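Local coordinates for clan CA, family C40, NlpC/P60 superfamily cysteine peptidase (Trichomonas vaginalis, PDB 6BIO), which probably acts as a cysteine peptidase of the NlpC/P60 type that cuts peptide links in bacterial peptidoglycan, at residues W146-G151 and G155-N160; Y170-S175 and T179-G184; L185-Y190 and I195-T200; V203-G208 and I222-T227; V235-M240 and F247-T252. All blocks are in the same frame, centred on the assembly; numbering follows the deposited sequence. Where two conformers were deposited one is given.

Contact 1: residues W146-G151 and G155-N160; sequences WKQIDG and GERAAN
One face of the R157 guanidinium is covered by K147, whose CE sits offset toward the rim of the group, while the carbonyl oxygens of Q148 and I149 lie at its edge and those of D150 and G151 approach obliquely. The case illustrates an arginine of helix 154-163 reaching back over the loop that leads into it, at the surface, where the chain has left strand 133-138 of the ten-stranded antiparallel sheet. In the conformer described, R157 NE donates to Q148 O at 2.7 Å through a bent bond, 146° at the hydrogen, and NH1 adds a weak bond to I149 O. With CG turned away from the carbonyl carbon (chi1 -62°) and the chain extended as far as NE, the arginine spans the whole gap to the loop. K147 CD rests 3.9 Å from R157 CD, and K147 CG in turn lies over the centre of the W146 ring. The two cationic ends gather round one carboxylate oxygen, since K147 NZ and R157 NH2 both form salt bridges with D154 OD1. Farther along, N160 of the helix brings its amide beside that of Q148, planes 24° apart. A water joins them, donating to Q148 OE1 and R157 O and accepting from N160 ND2. A second water accepts from R157 NH1 at 2.6 Å and donates to G151 O at 3.0 Å.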
# COMPACT_ATOMS: atom_id res chain seq x y z
N TRP A 146 -4.66 10.20 3.29
CA TRP A 146 -4.35 8.79 3.50
C TRP A 146 -2.88 8.48 3.26
O TRP A 146 -2.38 7.47 3.76
CB TRP A 146 -5.26 7.92 2.63
CG TRP A 146 -5.00 7.98 1.17
CD1 TRP A 146 -5.49 8.88 0.23
CD2 TRP A 146 -4.11 7.12 0.47
NE1 TRP A 146 -4.95 8.60 -0.99
CE2 TRP A 146 -4.11 7.52 -0.88
CE3 TRP A 146 -3.34 6.00 0.83
CZ2 TRP A 146 -3.37 6.84 -1.84
CZ3 TRP A 146 -2.62 5.36 -0.13
CH2 TRP A 146 -2.63 5.77 -1.43
N LYS A 147 -2.18 9.34 2.55
CA LYS A 147 -0.73 9.25 2.39
C LYS A 147 -0.15 10.66 2.47
O LYS A 147 -0.88 11.66 2.41
CB LYS A 147 -0.32 8.54 1.09
CG LYS A 147 -0.67 9.29 -0.18
CD LYS A 147 -0.13 8.57 -1.40
CE LYS A 147 -0.55 9.23 -2.70
NZ LYS A 147 -0.18 8.42 -3.86
N GLN A 148 1.16 10.74 2.65
CA GLN A 148 1.86 12.03 2.68
C GLN A 148 1.53 12.88 1.47
O GLN A 148 1.51 12.38 0.33
CB GLN A 148 3.37 11.79 2.63
CG GLN A 148 4.09 11.82 3.92
CD GLN A 148 5.61 11.85 3.69
OE1 GLN A 148 6.19 11.10 2.85
NE2 GLN A 148 6.27 12.75 4.42
N ILE A 149 1.35 14.17 1.69
CA ILE A 149 1.32 15.10 0.57
C ILE A 149 2.75 15.43 0.13
O ILE A 149 3.00 15.57 -1.07
CB ILE A 149 0.51 16.35 0.93
CG1 ILE A 149 -0.98 15.99 0.99
CG2 ILE A 149 0.72 17.46 -0.08
CD1 ILE A 149 -1.58 15.44 -0.34
N ASP A 150 3.69 15.50 1.07
CA ASP A 150 5.09 15.80 0.76
C ASP A 150 5.67 14.74 -0.18
O ASP A 150 5.31 13.56 -0.13
CB ASP A 150 5.91 15.75 2.05
CG ASP A 150 5.71 16.98 2.94
OD1 ASP A 150 5.19 18.02 2.48
OD2 ASP A 150 6.10 16.87 4.14
N GLY A 151 6.61 15.16 -1.01
CA GLY A 151 7.32 14.24 -1.88
C GLY A 151 6.93 14.44 -3.32
O GLY A 151 5.78 14.78 -3.64
N GLY A 155 7.70 7.06 -4.75
CA GLY A 155 9.01 6.55 -4.32
C GLY A 155 9.58 7.29 -3.13
O GLY A 155 10.08 6.67 -2.16
N GLU A 156 9.52 8.63 -3.17
CA GLU A 156 9.94 9.41 -2.02
C GLU A 156 9.06 9.10 -0.83
O GLU A 156 9.54 9.04 0.30
CB GLU A 156 9.90 10.91 -2.37
CG GLU A 156 10.96 11.24 -3.45
CD GLU A 156 11.13 12.69 -3.76
OE1 GLU A 156 10.49 13.55 -3.10
OE2 GLU A 156 11.99 12.97 -4.65
N ARG A 157 7.76 8.87 -1.04
CA ARG A 157 6.91 8.54 0.10
C ARG A 157 7.29 7.19 0.69
O ARG A 157 7.24 7.00 1.91
CB ARG A 157 5.44 8.56 -0.34
CG ARG A 157 4.97 9.91 -0.81
CD ARG A 157 3.46 9.94 -1.13
NE ARG A 157 3.08 11.27 -1.56
CZ ARG A 157 3.07 11.70 -2.82
NH1 ARG A 157 2.74 12.96 -3.09
NH2 ARG A 157 3.34 10.87 -3.81
N ALA A 158 7.64 6.22 -0.16
CA ALA A 158 8.05 4.92 0.34
C ALA A 158 9.33 5.02 1.16
O ALA A 158 9.46 4.38 2.21
CB ALA A 158 8.23 3.97 -0.83
N ALA A 159 10.28 5.85 0.70
CA ALA A 159 11.52 6.07 1.43
C ALA A 159 11.24 6.68 2.79
O ALA A 159 11.84 6.29 3.80
CB ALA A 159 12.45 6.97 0.62
N ASN A 160 10.33 7.66 2.86
CA ASN A 160 9.95 8.19 4.17
C ASN A 160 9.37 7.07 5.05
O ASN A 160 9.70 6.97 6.25
CB ASN A 160 8.96 9.34 4.06
CG ASN A 160 8.43 9.76 5.45
OD1 ASN A 160 9.14 10.38 6.26
ND2 ASN A 160 7.18 9.42 5.73
O HOH W 1 5.40 8.57 3.41
O HOH W 2 3.47 14.11 -5.36

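Contact 2: residues Y170-S175 and T179-G184; sequences YILGMS and TYDCSG
Y170 and D181 cross obliquely, ring and carboxylate planes 47° apart, so that the tyrosine's CE2 comes to 3.8 Å from D181 CA and its hydroxyl lies near D181 CB. I171 meets T179 through its CG1, 3.7 Å from T179 CB. The M174 side chain, bent at both chi2 and chi3, curls round T179 OG1 with CB, CG and CE. The Y180 ring comes obliquely to S175, its CE1 3.3 Å from S175 C. Between these side chains the type II turn from I171 to M174 folds over D181, the N-cap residue of helix 182-191; with the first residues of the helix this aspartate spells the Asp-Cys-Ser-Gly sequence of NlpC/P60 peptidases. D181 OD1 accepts the capping bond from G184 N nearly along its C-O axis and forms a salt bridge with R199. OD2 takes G173 N at 2.8 Å from above the carboxylate plane. The D181 backbone is held too, its N donating to M174 O at 3.0 Å, while I171 N bonds to Y180 O in the short parallel pairing of Y170 with Y180. A water accepts from C182 N at 3.0 Å and is hydrogen-bonded to Y170 OH.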
# COMPACT_ATOMS: atom_id res chain seq x y z
N TYR A 170 14.73 -6.78 13.95
CA TYR A 170 14.60 -7.83 12.95
C TYR A 170 14.01 -9.08 13.58
O TYR A 170 14.55 -9.61 14.56
CB TYR A 170 15.98 -8.17 12.39
CG TYR A 170 15.92 -9.24 11.31
CD1 TYR A 170 15.81 -10.59 11.63
CD2 TYR A 170 15.99 -8.89 9.98
CE1 TYR A 170 15.74 -11.54 10.64
CE2 TYR A 170 15.93 -9.83 8.98
CZ TYR A 170 15.79 -11.16 9.31
OH TYR A 170 15.72 -12.11 8.29
N ILE A 171 12.92 -9.58 12.99
CA ILE A 171 12.38 -10.89 13.33
C ILE A 171 11.94 -11.54 12.03
O ILE A 171 11.14 -10.97 11.27
CB ILE A 171 11.20 -10.82 14.33
CG1 ILE A 171 11.62 -10.14 15.64
CG2 ILE A 171 10.62 -12.19 14.54
CD1 ILE A 171 12.39 -10.95 16.60
N LEU A 172 12.45 -12.74 11.76
CA LEU A 172 12.10 -13.47 10.56
C LEU A 172 10.59 -13.65 10.49
O LEU A 172 9.94 -14.07 11.46
CB LEU A 172 12.84 -14.82 10.50
CG LEU A 172 12.57 -15.67 9.28
CD1 LEU A 172 13.08 -15.00 8.10
CD2 LEU A 172 13.22 -17.06 9.41
N GLY A 173 10.04 -13.38 9.32
CA GLY A 173 8.64 -13.63 9.08
C GLY A 173 7.68 -12.53 9.47
O GLY A 173 6.47 -12.76 9.41
N MET A 174 8.18 -11.36 9.86
CA MET A 174 7.33 -10.29 10.38
C MET A 174 7.28 -9.10 9.43
O MET A 174 8.23 -8.83 8.69
CB MET A 174 7.82 -9.86 11.76
CG MET A 174 7.79 -10.96 12.77
SD MET A 174 6.17 -11.61 13.06
CE MET A 174 5.51 -10.33 14.05
N SER A 175 6.17 -8.38 9.49
CA SER A 175 5.92 -7.24 8.63
C SER A 175 5.21 -6.10 9.39
O SER A 175 4.42 -5.37 8.80
CB SER A 175 5.15 -7.63 7.38
OG SER A 175 3.97 -8.29 7.72
N THR A 179 8.16 -5.16 14.40
CA THR A 179 9.30 -5.97 13.99
C THR A 179 9.14 -6.35 12.53
O THR A 179 8.03 -6.39 11.99
CB THR A 179 9.45 -7.22 14.86
OG1 THR A 179 8.32 -8.09 14.69
CG2 THR A 179 9.64 -6.86 16.33
N TYR A 180 10.28 -6.61 11.87
CA TYR A 180 10.31 -6.78 10.42
C TYR A 180 11.42 -7.72 10.03
O TYR A 180 12.46 -7.77 10.67
CB TYR A 180 10.62 -5.45 9.72
CG TYR A 180 9.46 -4.48 9.75
CD1 TYR A 180 8.49 -4.54 8.79
CD2 TYR A 180 9.32 -3.55 10.77
CE1 TYR A 180 7.42 -3.70 8.81
CE2 TYR A 180 8.24 -2.71 10.84
CZ TYR A 180 7.28 -2.79 9.85
OH TYR A 180 6.16 -1.98 9.90
N ASP A 181 11.21 -8.43 8.90
CA ASP A 181 12.34 -8.95 8.15
C ASP A 181 12.52 -8.10 6.90
O ASP A 181 11.83 -7.11 6.68
CB ASP A 181 12.23 -10.46 7.89
CG ASP A 181 11.14 -10.86 6.95
OD1 ASP A 181 10.62 -10.02 6.21
OD2 ASP A 181 10.79 -12.07 6.97
N CYS A 182 13.51 -8.46 6.09
CA CYS A 182 13.93 -7.53 5.04
C CYS A 182 12.82 -7.29 4.02
O CYS A 182 12.55 -6.15 3.64
CB CYS A 182 15.20 -8.04 4.35
SG CYS A 182 15.14 -9.63 3.48
N SER A 183 12.18 -8.37 3.58
CA SER A 183 11.13 -8.28 2.57
C SER A 183 9.80 -7.84 3.16
O SER A 183 9.01 -7.18 2.48
CB SER A 183 11.03 -9.66 1.87
OG SER A 183 10.94 -10.62 2.91
N GLY A 184 9.57 -8.12 4.44
CA GLY A 184 8.35 -7.64 5.08
C GLY A 184 8.32 -6.13 5.21
O GLY A 184 7.28 -5.50 5.07
O HOH W 3 15.10 -10.97 5.84

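Contact 3: residues L185-Y190 and I195-T200; sequences LMQWAY and IFMHRT
Q187 and M197 supply the main polar link: NE2 of the glutamine donates to M197 O at 2.8 Å, nearly straight at 163°, with the donor in the carbonyl plane and the acceptor close to the plane of the amide. With OE1 accepting from Y52 OH as well, both ends of the amide are held and its rotation is fixed. A backbone bond from I195 N to Y190 O fastens the other end of the contact, and a water links Q187 O, I195 O and M197 N in between. Close by, Q187 crosses R199, whose charged end goes to D181, at about a right angle, OE1 lying 3.2 Å from R199 CD. Two apolar contacts involve the M197 thioether. Its SD meets M186 CB at 3.7 Å, and its CE presses on Y190 CD2 at 3.4 Å; the bend at chi3 (63°) swings the methyl toward that ring. Separately, Y190 and I195 run side by side, CG2 and CD1 of the isoleucine both near Y190 CD1. The 195-200 loop thus lies along helix 182-191, whose M186, A189 and Y190 pack on M240 of strand 237-243, with Y190 also touching A158 of helix 154-163 and M197 meeting Q204 of helix 201-204.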
# COMPACT_ATOMS: atom_id res chain seq x y z
N LEU A 185 9.48 -5.53 5.46
CA LEU A 185 9.57 -4.09 5.50
C LEU A 185 9.17 -3.48 4.16
O LEU A 185 8.48 -2.46 4.12
CB LEU A 185 11.01 -3.68 5.91
CG LEU A 185 11.27 -2.19 6.02
CD1 LEU A 185 10.43 -1.53 7.14
CD2 LEU A 185 12.73 -1.92 6.26
N MET A 186 9.61 -4.09 3.04
CA MET A 186 9.28 -3.55 1.72
C MET A 186 7.80 -3.66 1.47
O MET A 186 7.18 -2.70 1.01
CB MET A 186 10.04 -4.31 0.64
CG MET A 186 11.57 -4.41 0.77
SD MET A 186 12.51 -2.84 0.74
CE MET A 186 12.49 -2.42 2.50
N GLN A 187 7.22 -4.83 1.75
CA GLN A 187 5.80 -5.03 1.45
C GLN A 187 4.95 -4.11 2.31
O GLN A 187 3.98 -3.52 1.83
CB GLN A 187 5.42 -6.48 1.62
CG GLN A 187 3.98 -6.77 1.18
CD GLN A 187 3.53 -8.18 1.47
OE1 GLN A 187 3.59 -8.65 2.61
NE2 GLN A 187 3.05 -8.85 0.45
N TRP A 188 5.31 -3.98 3.59
CA TRP A 188 4.58 -3.09 4.49
C TRP A 188 4.59 -1.65 3.96
O TRP A 188 3.57 -0.95 3.96
CB TRP A 188 5.20 -3.17 5.90
CG TRP A 188 4.68 -2.05 6.77
CD1 TRP A 188 3.51 -2.01 7.43
CD2 TRP A 188 5.28 -0.76 6.94
NE1 TRP A 188 3.33 -0.77 8.00
CE2 TRP A 188 4.40 0.02 7.71
CE3 TRP A 188 6.48 -0.20 6.51
CZ2 TRP A 188 4.70 1.33 8.06
CZ3 TRP A 188 6.75 1.10 6.86
CH2 TRP A 188 5.85 1.86 7.60
N ALA A 189 5.77 -1.15 3.59
CA ALA A 189 5.87 0.25 3.19
C ALA A 189 4.95 0.52 2.01
O ALA A 189 4.24 1.53 1.95
CB ALA A 189 7.32 0.61 2.86
N TYR A 190 4.98 -0.38 1.01
CA TYR A 190 4.11 -0.18 -0.14
C TYR A 190 2.64 -0.41 0.18
O TYR A 190 1.76 0.25 -0.40
CB TYR A 190 4.64 -0.96 -1.37
CG TYR A 190 5.71 -0.13 -2.07
CD1 TYR A 190 5.32 0.88 -2.92
CD2 TYR A 190 7.06 -0.32 -1.84
CE1 TYR A 190 6.23 1.69 -3.51
CE2 TYR A 190 7.99 0.50 -2.44
CZ TYR A 190 7.57 1.49 -3.30
OH TYR A 190 8.47 2.34 -3.92
N ILE A 195 -0.12 0.00 -2.72
CA ILE A 195 0.58 -0.61 -3.84
C ILE A 195 0.97 -2.01 -3.37
O ILE A 195 1.60 -2.16 -2.32
CB ILE A 195 1.82 0.21 -4.24
CG1 ILE A 195 1.37 1.54 -4.81
CG2 ILE A 195 2.70 -0.59 -5.21
CD1 ILE A 195 2.54 2.54 -4.90
N PHE A 196 0.63 -3.03 -4.16
CA PHE A 196 0.99 -4.39 -3.79
C PHE A 196 2.34 -4.80 -4.32
O PHE A 196 2.65 -4.64 -5.50
CB PHE A 196 -0.03 -5.36 -4.38
CG PHE A 196 0.20 -6.78 -3.94
CD1 PHE A 196 -0.20 -7.21 -2.70
CD2 PHE A 196 0.84 -7.69 -4.78
CE1 PHE A 196 0.02 -8.51 -2.28
CE2 PHE A 196 1.07 -8.99 -4.35
CZ PHE A 196 0.65 -9.39 -3.09
N MET A 197 3.12 -5.40 -3.45
CA MET A 197 4.21 -6.26 -3.91
C MET A 197 4.09 -7.54 -3.12
O MET A 197 3.49 -7.57 -2.05
CB MET A 197 5.60 -5.69 -3.78
CG MET A 197 6.01 -5.39 -2.39
SD MET A 197 7.79 -4.89 -2.18
CE MET A 197 7.81 -3.41 -3.10
N HIS A 198 4.73 -8.60 -3.65
CA HIS A 198 4.74 -9.89 -2.98
C HIS A 198 5.61 -9.84 -1.74
O HIS A 198 6.30 -8.85 -1.46
CB HIS A 198 5.17 -10.98 -3.96
CG HIS A 198 4.09 -11.35 -4.93
ND1 HIS A 198 3.01 -12.13 -4.57
CD2 HIS A 198 3.89 -10.99 -6.23
CE1 HIS A 198 2.20 -12.25 -5.61
NE2 HIS A 198 2.71 -11.58 -6.62
N ARG A 199 5.54 -10.90 -0.96
CA ARG A 199 6.07 -10.90 0.39
C ARG A 199 7.56 -11.22 0.48
O ARG A 199 8.20 -10.72 1.42
CB ARG A 199 5.26 -11.87 1.25
CG ARG A 199 5.75 -12.09 2.67
CD ARG A 199 5.78 -10.80 3.48
NE ARG A 199 6.22 -11.01 4.86
CZ ARG A 199 7.48 -11.09 5.25
NH1 ARG A 199 8.44 -11.12 4.35
NH2 ARG A 199 7.73 -11.25 6.53
N THR A 200 8.10 -12.06 -0.38
CA THR A 200 9.47 -12.53 -0.22
C THR A 200 10.38 -11.88 -1.27
O THR A 200 9.96 -11.54 -2.39
CB THR A 200 9.54 -14.06 -0.27
OG1 THR A 200 9.05 -14.53 -1.52
CG2 THR A 200 8.70 -14.66 0.81
O HOH W 4 2.54 -4.18 -0.61

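Contact 4: residues V203-G208 and I222-T227; sequences VQDLHG and IITFRT
D205 OD1 is gripped by three hydroxyls: T224 OG1 donates to it at 2.6 Å, and S270 OG and T271 OG1 are bonded to it as well. The threonine of strand 222-225 meets this oxygen on the anti side of the carboxylate, 26° out of its plane, and the two side chains cross at about a right angle. D205 lies within the type I turn from Q204 to H207 and holds CG anti to the backbone N (chi1 -178°), which sends the carboxylate from the turn toward the strand. T224 is itself positioned by a second shell, since its OG1 accepts from T271 N while its proton goes to D205; the hydroxyl relays between the aspartate and the backbone of the adjacent strand 269-274. Its methyl CG2 lies against the same aspartate, 3.9 Å from D205 CA. Next to these bonds comes a small apolar touch, I222 CD1 against Q204 CB at 3.9 Å. The amide of Q204 turns elsewhere: NE2 bonds to H198 O and S183 O, tying helix 201-204 to the 195-200 loop and to helix 182-191. Buried, and reaching two strands at once, the aspartate joins the turn at helix 201-204 to the six-stranded antiparallel sheet, consistent with the papain-like NlpC/P60 fold, in which helices pack against such a sheet.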
# COMPACT_ATOMS: atom_id res chain seq x y z
N VAL A 203 10.56 -13.10 -4.93
CA VAL A 203 9.43 -12.75 -5.76
C VAL A 203 9.37 -11.26 -6.03
O VAL A 203 9.04 -10.83 -7.14
CB VAL A 203 8.12 -13.31 -5.18
CG1 VAL A 203 6.96 -12.99 -6.10
CG2 VAL A 203 8.25 -14.80 -5.04
N GLN A 204 9.73 -10.45 -5.03
CA GLN A 204 9.84 -9.02 -5.26
C GLN A 204 10.80 -8.72 -6.39
O GLN A 204 10.61 -7.78 -7.16
CB GLN A 204 10.31 -8.34 -3.97
CG GLN A 204 9.25 -8.41 -2.87
CD GLN A 204 9.76 -7.95 -1.51
OE1 GLN A 204 10.94 -7.62 -1.34
NE2 GLN A 204 8.88 -7.90 -0.56
N ASP A 205 11.82 -9.57 -6.53
CA ASP A 205 12.82 -9.50 -7.60
C ASP A 205 12.25 -9.63 -8.99
O ASP A 205 12.96 -9.34 -9.96
CB ASP A 205 13.81 -10.65 -7.38
CG ASP A 205 14.96 -10.69 -8.39
OD1 ASP A 205 15.80 -9.76 -8.36
OD2 ASP A 205 15.00 -11.71 -9.12
N LEU A 206 11.02 -10.14 -9.13
CA LEU A 206 10.47 -10.56 -10.42
C LEU A 206 9.43 -9.61 -10.96
O LEU A 206 8.89 -9.84 -12.05
CB LEU A 206 9.85 -11.96 -10.31
CG LEU A 206 10.77 -13.07 -9.81
CD1 LEU A 206 10.00 -14.35 -9.73
CD2 LEU A 206 11.98 -13.24 -10.74
N HIS A 207 9.12 -8.54 -10.21
CA HIS A 207 8.04 -7.62 -10.59
C HIS A 207 8.50 -6.19 -10.36
O HIS A 207 9.56 -5.95 -9.81
CB HIS A 207 6.73 -7.94 -9.84
CG HIS A 207 6.31 -9.36 -10.01
ND1 HIS A 207 5.67 -9.82 -11.15
CD2 HIS A 207 6.48 -10.44 -9.21
CE1 HIS A 207 5.46 -11.12 -11.03
NE2 HIS A 207 5.94 -11.52 -9.86
N GLY A 208 7.64 -5.25 -10.71
CA GLY A 208 7.99 -3.86 -10.74
C GLY A 208 8.79 -3.52 -11.99
O GLY A 208 9.32 -4.38 -12.67
N ILE A 222 13.46 -0.61 -4.90
CA ILE A 222 14.00 -1.70 -4.11
C ILE A 222 15.16 -2.35 -4.85
O ILE A 222 15.26 -2.27 -6.08
CB ILE A 222 12.96 -2.74 -3.67
CG1 ILE A 222 12.42 -3.56 -4.82
CG2 ILE A 222 11.84 -2.03 -2.85
CD1 ILE A 222 11.59 -4.71 -4.39
N ILE A 223 16.10 -2.87 -4.08
CA ILE A 223 17.29 -3.54 -4.58
C ILE A 223 17.31 -4.93 -3.97
O ILE A 223 17.30 -5.06 -2.75
CB ILE A 223 18.56 -2.80 -4.15
CG1 ILE A 223 18.48 -1.29 -4.40
CG2 ILE A 223 19.75 -3.41 -4.84
CD1 ILE A 223 19.39 -0.52 -3.44
N THR A 224 17.30 -5.97 -4.82
CA THR A 224 17.42 -7.33 -4.32
C THR A 224 18.86 -7.80 -4.45
O THR A 224 19.63 -7.30 -5.28
CB THR A 224 16.47 -8.27 -5.06
OG1 THR A 224 16.81 -8.25 -6.45
CG2 THR A 224 15.02 -7.84 -4.84
N PHE A 225 19.24 -8.75 -3.59
CA PHE A 225 20.61 -9.22 -3.47
C PHE A 225 20.63 -10.73 -3.31
O PHE A 225 19.71 -11.36 -2.78
CB PHE A 225 21.31 -8.61 -2.25
CG PHE A 225 21.33 -7.07 -2.20
CD1 PHE A 225 22.37 -6.36 -2.80
CD2 PHE A 225 20.34 -6.35 -1.54
CE1 PHE A 225 22.42 -4.96 -2.72
CE2 PHE A 225 20.41 -4.98 -1.46
CZ PHE A 225 21.44 -4.29 -2.04
N ARG A 226 21.78 -11.30 -3.71
CA ARG A 226 22.09 -12.71 -3.50
C ARG A 226 23.14 -12.77 -2.40
O ARG A 226 24.30 -12.41 -2.62
CB ARG A 226 22.57 -13.36 -4.80
CG ARG A 226 21.57 -13.16 -5.93
CD ARG A 226 21.83 -14.13 -7.08
NE ARG A 226 23.14 -13.87 -7.65
CZ ARG A 226 23.46 -12.94 -8.53
NH1 ARG A 226 22.53 -12.21 -9.12
NH2 ARG A 226 24.74 -12.79 -8.89
N THR A 227 22.73 -13.19 -1.20
CA THR A 227 23.60 -13.12 -0.03
C THR A 227 23.97 -14.46 0.57
O THR A 227 24.68 -14.48 1.57
CB THR A 227 23.00 -12.24 1.10
OG1 THR A 227 21.90 -12.91 1.72
CG2 THR A 227 22.56 -10.87 0.58

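Contact 5: residues V235-M240 and F247-T252; sequences VTHVGM and FIHAST
H237 and H249 meet ring edge to ring edge across a beta hairpin, strands 237-243 and 246-251, and probably form the histidine part of the Cys-His-His triad of NlpC/P60 peptidases. NE2 of H237 and ND1 of H249 share a hydrogen bond of 2.7 Å that is nearly straight at 170°, although either nitrogen could be the donor. The ring planes stand at 88°, centroids 5.0 Å apart; each nitrogen lies near the plane of the other ring, and neither ring lies over the face of the other. A chi1 of -166° carries the H237 ring over to the partner strand. Outward from this pair, the H249 ring is sandwiched: S251 CB lies over one face and F247 CE1 over the opposite one, both offset toward the rim. F247 in turn packs on F225 and meets Y265 edge to face. T236 and H237 form a classic beta bulge opposite F225, at the start of the strand that bears the first histidine. Farther along the hairpin the backbones close up in the hydrogen-bonded pair of M240 and I248, with M240 N to I248 O at 2.9 Å and I248 N to M240 O at 2.8 Å. Nearer the histidines a water comes between the strands, donating to V238 O at 2.8 Å and accepting from A250 N at 3.0 Å.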
# COMPACT_ATOMS: atom_id res chain seq x y z
N VAL A 235 18.03 -15.24 -4.88
CA VAL A 235 17.81 -13.95 -4.24
C VAL A 235 17.37 -14.20 -2.80
O VAL A 235 16.42 -14.95 -2.56
CB VAL A 235 16.75 -13.14 -4.99
CG1 VAL A 235 16.34 -11.95 -4.17
CG2 VAL A 235 17.33 -12.72 -6.37
N THR A 236 18.05 -13.59 -1.86
CA THR A 236 17.81 -13.84 -0.46
C THR A 236 17.65 -12.59 0.38
O THR A 236 17.45 -12.73 1.59
CB THR A 236 18.99 -14.64 0.11
OG1 THR A 236 20.20 -13.91 -0.12
CG2 THR A 236 19.09 -16.02 -0.53
N HIS A 237 17.79 -11.40 -0.18
CA HIS A 237 17.74 -10.19 0.62
C HIS A 237 17.24 -9.05 -0.25
O HIS A 237 17.28 -9.11 -1.49
CB HIS A 237 19.15 -9.87 1.15
CG HIS A 237 19.18 -8.86 2.25
ND1 HIS A 237 18.80 -9.16 3.53
CD2 HIS A 237 19.58 -7.56 2.27
CE1 HIS A 237 18.93 -8.08 4.29
NE2 HIS A 237 19.42 -7.10 3.55
N VAL A 238 16.78 -7.99 0.40
CA VAL A 238 16.24 -6.82 -0.29
C VAL A 238 16.35 -5.63 0.64
O VAL A 238 16.27 -5.78 1.86
CB VAL A 238 14.77 -7.07 -0.72
CG1 VAL A 238 13.88 -7.31 0.49
CG2 VAL A 238 14.22 -5.93 -1.58
N GLY A 239 16.50 -4.43 0.05
CA GLY A 239 16.41 -3.18 0.78
C GLY A 239 15.86 -2.10 -0.13
O GLY A 239 15.65 -2.33 -1.31
N MET A 240 15.59 -0.92 0.44
CA MET A 240 14.96 0.18 -0.30
C MET A 240 15.94 1.35 -0.39
O MET A 240 16.41 1.84 0.63
CB MET A 240 13.67 0.66 0.37
CG MET A 240 12.97 1.70 -0.44
SD MET A 240 11.46 2.31 0.30
CE MET A 240 10.46 0.84 0.31
N PHE A 247 20.73 2.74 1.24
CA PHE A 247 19.45 2.06 1.33
C PHE A 247 19.15 1.74 2.78
O PHE A 247 20.02 1.79 3.64
CB PHE A 247 19.38 0.82 0.44
CG PHE A 247 20.31 -0.36 0.80
CD1 PHE A 247 19.86 -1.37 1.64
CD2 PHE A 247 21.53 -0.57 0.13
CE1 PHE A 247 20.64 -2.50 1.90
CE2 PHE A 247 22.29 -1.68 0.38
CZ PHE A 247 21.84 -2.65 1.28
N ILE A 248 17.88 1.48 3.04
CA ILE A 248 17.43 1.01 4.34
C ILE A 248 16.96 -0.44 4.22
O ILE A 248 16.32 -0.83 3.23
CB ILE A 248 16.34 1.93 4.92
CG1 ILE A 248 16.97 3.24 5.39
CG2 ILE A 248 15.59 1.22 6.06
CD1 ILE A 248 15.99 4.31 5.83
N HIS A 249 17.32 -1.26 5.20
CA HIS A 249 16.91 -2.65 5.21
C HIS A 249 16.78 -3.17 6.64
O HIS A 249 17.33 -2.60 7.59
CB HIS A 249 17.89 -3.56 4.43
CG HIS A 249 19.30 -3.63 4.97
ND1 HIS A 249 20.11 -4.70 4.67
CD2 HIS A 249 20.06 -2.77 5.69
CE1 HIS A 249 21.30 -4.53 5.23
NE2 HIS A 249 21.31 -3.36 5.84
N ALA A 250 16.02 -4.25 6.79
CA ALA A 250 16.02 -5.01 8.02
C ALA A 250 17.10 -6.07 7.86
O ALA A 250 17.04 -6.88 6.92
CB ALA A 250 14.67 -5.66 8.26
N SER A 251 18.07 -6.06 8.77
CA SER A 251 19.23 -6.91 8.62
C SER A 251 19.47 -7.72 9.88
O SER A 251 19.29 -7.22 10.98
CB SER A 251 20.45 -6.04 8.41
OG SER A 251 21.63 -6.81 8.28
N THR A 252 19.94 -8.96 9.70
CA THR A 252 20.36 -9.73 10.86
C THR A 252 21.67 -9.22 11.42
O THR A 252 21.97 -9.51 12.58
CB THR A 252 20.48 -11.22 10.53
OG1 THR A 252 21.36 -11.40 9.41
CG2 THR A 252 19.14 -11.81 10.27
O HOH W 5 14.85 -4.62 4.02

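Contacts 2 and 5, with centres 10 Å apart, bring together what is probably the active site: C182 SG at the start of helix 182-191 lies 3.7 Å from H237 ND1, and C182 CB lies 3.5 Å from V238 O. Contact 3 continues that helix, reaching contact 2 through D181 OD1 and R199 NH1, 3.1 Å apart, and contact 5 through M186 SD, 3.5 Å from G239 C. Contact 4 packs on contact 3, V203 CG1 being 3.4 Å from H198 CB, and its strand pairs with contact 5, I223 N being 2.8 Å from G239 O. Contact 1 lies farthest from the presumed triad, its centre 21 Å from that of contact 2, yet A158 CB comes 3.5 Å from Y190 OH of contact 3.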